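Local atomic coordinates of carbohydrate binding module family 33 and 10 domain protein (Teredinibacter turnerae, PDB entry 6RW7), a protein that is a lytic polysaccharide monooxygenase of family AA10, whose catalytic domain, described here, holds copper and probably acts on cellulose. Residues A[99-102]-A[103-106]. Numbering follows the deposited sequence.
Sequences VWDI and SYGP. With CU (copper (II) ion), chain C.
OD1 of D101 is gripped twice by S103. The hydroxyl OG reaches the syn lone pair of OD1, on the side of the other carboxylate oxygen, at 2.7 Å, whereas the S103 backbone N donates to D101 OD1 at 2.9 Å from above the carboxylate plane, 53° out of it. Water 1, which accepts from the backbone N of Y104 at 3.0 Å, lies where it can also donate to D101 OD1. In D101 CG stands anti to the backbone nitrogen (chi1 179°), which swings the short carboxylate toward the turn; rotation about chi2 (-82°) then sends OD1 to S103 and OD2 to the copper(II) ion, which D101 OD2 binds at 2.5 Å. Water 2, E5 and H165 also bind this ion. Aspartate thus serves two tasks, one oxygen each, and S103, as its second-shell partner, helps fix the carboxylate's rotation. With an alanine at S103 the backbone bond could remain, but loss of the hydroxyl would probably leave OD1 without its syn donor and the carboxylate freer to turn beside the copper. Next, G105 N bonds to I102 O at 3.0 Å, closing a type I beta turn. CD1 of I102 lies 3.7 Å from CA of P106, an apolar side chain suited to a position that also packs on F108, I166 and W185. An Asx turn at D101 therefore leads into a beta turn after strand 96-101, joining the copper(II) site to the loop that brings G105 near the copper(I) ion held by H1 and H107, the histidine brace characteristic of these monooxygenases.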
ATOM      1  N   VAL A  99      -8.327   0.025   5.535  1.00 10.48           N
ATOM      2  CA  VAL A  99      -9.425   0.481   4.650  1.00 10.54           C
ATOM      3  C   VAL A  99      -8.831   0.728   3.270  1.00 10.42           C
ATOM      4  O   VAL A  99      -8.012   1.687   3.105  1.00 10.66           O
ATOM      5  CB  VAL A  99     -10.091   1.741   5.211  1.00 11.37           C
ATOM      6  CG1 VAL A  99     -11.215   2.179   4.292  1.00 11.48           C
ATOM      7  CG2 VAL A  99     -10.599   1.541   6.639  1.00 12.09           C
ATOM      8  N   TRP A 100      -9.221  -0.100   2.314  1.00  9.39           N
ATOM      9  CA  TRP A 100      -8.924   0.171   0.887  1.00  9.93           C
ATOM     10  C   TRP A 100     -10.030   1.072   0.358  1.00 10.14           C
ATOM     11  O   TRP A 100     -11.214   0.684   0.439  1.00 10.13           O
ATOM     12  CB  TRP A 100      -8.854  -1.108   0.078  1.00  9.61           C
ATOM     13  CG  TRP A 100      -7.572  -1.864   0.217  1.00  9.51           C
ATOM     14  CD1 TRP A 100      -7.173  -2.703   1.218  1.00  9.58           C
ATOM     15  CD2 TRP A 100      -6.484  -1.801  -0.702  1.00  9.34           C
ATOM     16  NE1 TRP A 100      -5.921  -3.190   0.959  1.00  9.51           N
ATOM     17  CE2 TRP A 100      -5.487  -2.678  -0.229  1.00  9.05           C
ATOM     18  CE3 TRP A 100      -6.278  -1.125  -1.902  1.00  9.20           C
ATOM     19  CZ2 TRP A 100      -4.289  -2.869  -0.917  1.00  9.38           C
ATOM     20  CZ3 TRP A 100      -5.088  -1.315  -2.579  1.00  9.53           C
ATOM     21  CH2 TRP A 100      -4.102  -2.159  -2.077  1.00  9.73           C
ATOM     22  N   ASP A 101      -9.663   2.195  -0.246  1.00 10.59           N
ATOM     23  CA  ASP A 101     -10.612   2.987  -1.049  1.00 11.06           C
ATOM     24  C   ASP A 101     -10.579   2.443  -2.466  1.00 11.25           C
ATOM     25  O   ASP A 101      -9.500   2.443  -3.079  1.00 11.56           O
ATOM     26  CB  ASP A 101     -10.289   4.479  -1.093  1.00 12.47           C
ATOM     27  CG  ASP A 101     -11.319   5.188  -1.958  1.00 14.28           C
ATOM     28  OD1 ASP A 101     -11.173   5.167  -3.170  1.00 17.66           O
ATOM     29  OD2 ASP A 101     -12.303   5.648  -1.420  1.00 18.90           O
ATOM     30  N   ILE A 102     -11.711   1.976  -2.963  1.00 11.02           N
ATOM     31  CA  ILE A 102     -11.807   1.450  -4.353  1.00 11.12           C
ATOM     32  C   ILE A 102     -12.826   2.287  -5.142  1.00 10.96           C
ATOM     33  O   ILE A 102     -13.261   1.841  -6.194  1.00 11.22           O
ATOM     34  CB  ILE A 102     -12.084  -0.078  -4.348  1.00 11.22           C
ATOM     35  CG1 ILE A 102     -13.503  -0.450  -3.894  1.00 11.89           C
ATOM     36  CG2 ILE A 102     -11.037  -0.817  -3.519  1.00 10.95           C
ATOM     37  CD1 ILE A 102     -13.835  -1.903  -4.179  1.00 12.56           C
ATOM     38  N   SER A 103     -13.058   3.529  -4.721  1.00 11.36           N
ATOM     39  CA  SER A 103     -14.075   4.419  -5.336  1.00 12.12           C
ATOM     40  C   SER A 103     -13.772   4.652  -6.827  1.00 12.36           C
ATOM     41  O   SER A 103     -14.726   4.723  -7.622  1.00 12.40           O
ATOM     42  CB  SER A 103     -14.185   5.717  -4.598  1.00 13.81           C
ATOM     43  OG  SER A 103     -12.975   6.433  -4.679  1.00 17.23           O
ATOM     44  N   TYR A 104     -12.506   4.754  -7.219  1.00 11.15           N
ATOM     45  CA  TYR A 104     -12.141   5.061  -8.631  1.00 11.22           C
ATOM     46  C   TYR A 104     -12.280   3.829  -9.523  1.00 12.26           C
ATOM     47  O   TYR A 104     -12.140   3.969 -10.737  1.00 15.15           O
ATOM     48  CB  TYR A 104     -10.723   5.618  -8.722  1.00 11.44           C
ATOM     49  CG  TYR A 104     -10.600   6.949  -8.045  1.00 11.24           C
ATOM     50  CD1 TYR A 104     -11.184   8.092  -8.579  1.00 11.86           C
ATOM     51  CD2 TYR A 104      -9.943   7.064  -6.834  1.00 12.35           C
ATOM     52  CE1 TYR A 104     -11.095   9.314  -7.933  1.00 12.48           C
ATOM     53  CE2 TYR A 104      -9.835   8.276  -6.175  1.00 12.53           C
ATOM     54  CZ  TYR A 104     -10.419   9.406  -6.728  1.00 12.52           C
ATOM     55  OH  TYR A 104     -10.298  10.588  -6.059  1.00 14.63           O
ATOM     56  N   GLY A 105     -12.515   2.655  -8.958  1.00 12.19           N
ATOM     57  CA  GLY A 105     -12.735   1.427  -9.735  1.00 12.86           C
ATOM     58  C   GLY A 105     -13.246   0.337  -8.812  1.00 12.66           C
ATOM     59  O   GLY A 105     -12.461  -0.471  -8.310  1.00 12.19           O
ATOM     60  N   PRO A 106     -14.550   0.362  -8.455  1.00 12.64           N
ATOM     61  CA  PRO A 106     -15.049  -0.439  -7.341  1.00 12.27           C
ATOM     62  C   PRO A 106     -15.376  -1.878  -7.752  1.00 12.19           C
ATOM     63  O   PRO A 106     -16.536  -2.301  -7.793  1.00 13.24           O
ATOM     64  CB  PRO A 106     -16.256   0.377  -6.875  1.00 13.57           C
ATOM     65  CG  PRO A 106     -16.796   0.955  -8.167  1.00 13.77           C
ATOM     66  CD  PRO A 106     -15.552   1.313  -8.957  1.00 13.60           C
TER
HETATM   67 CU    CU C 302     -12.814   6.666   0.798  1.00 15.56          CU
HETATM   68  O   HOH W   1     -10.044   4.112  -5.664  1.00 11.02           O
HETATM   69  O   HOH W   2     -14.836   6.898   0.002  1.00 35.06           O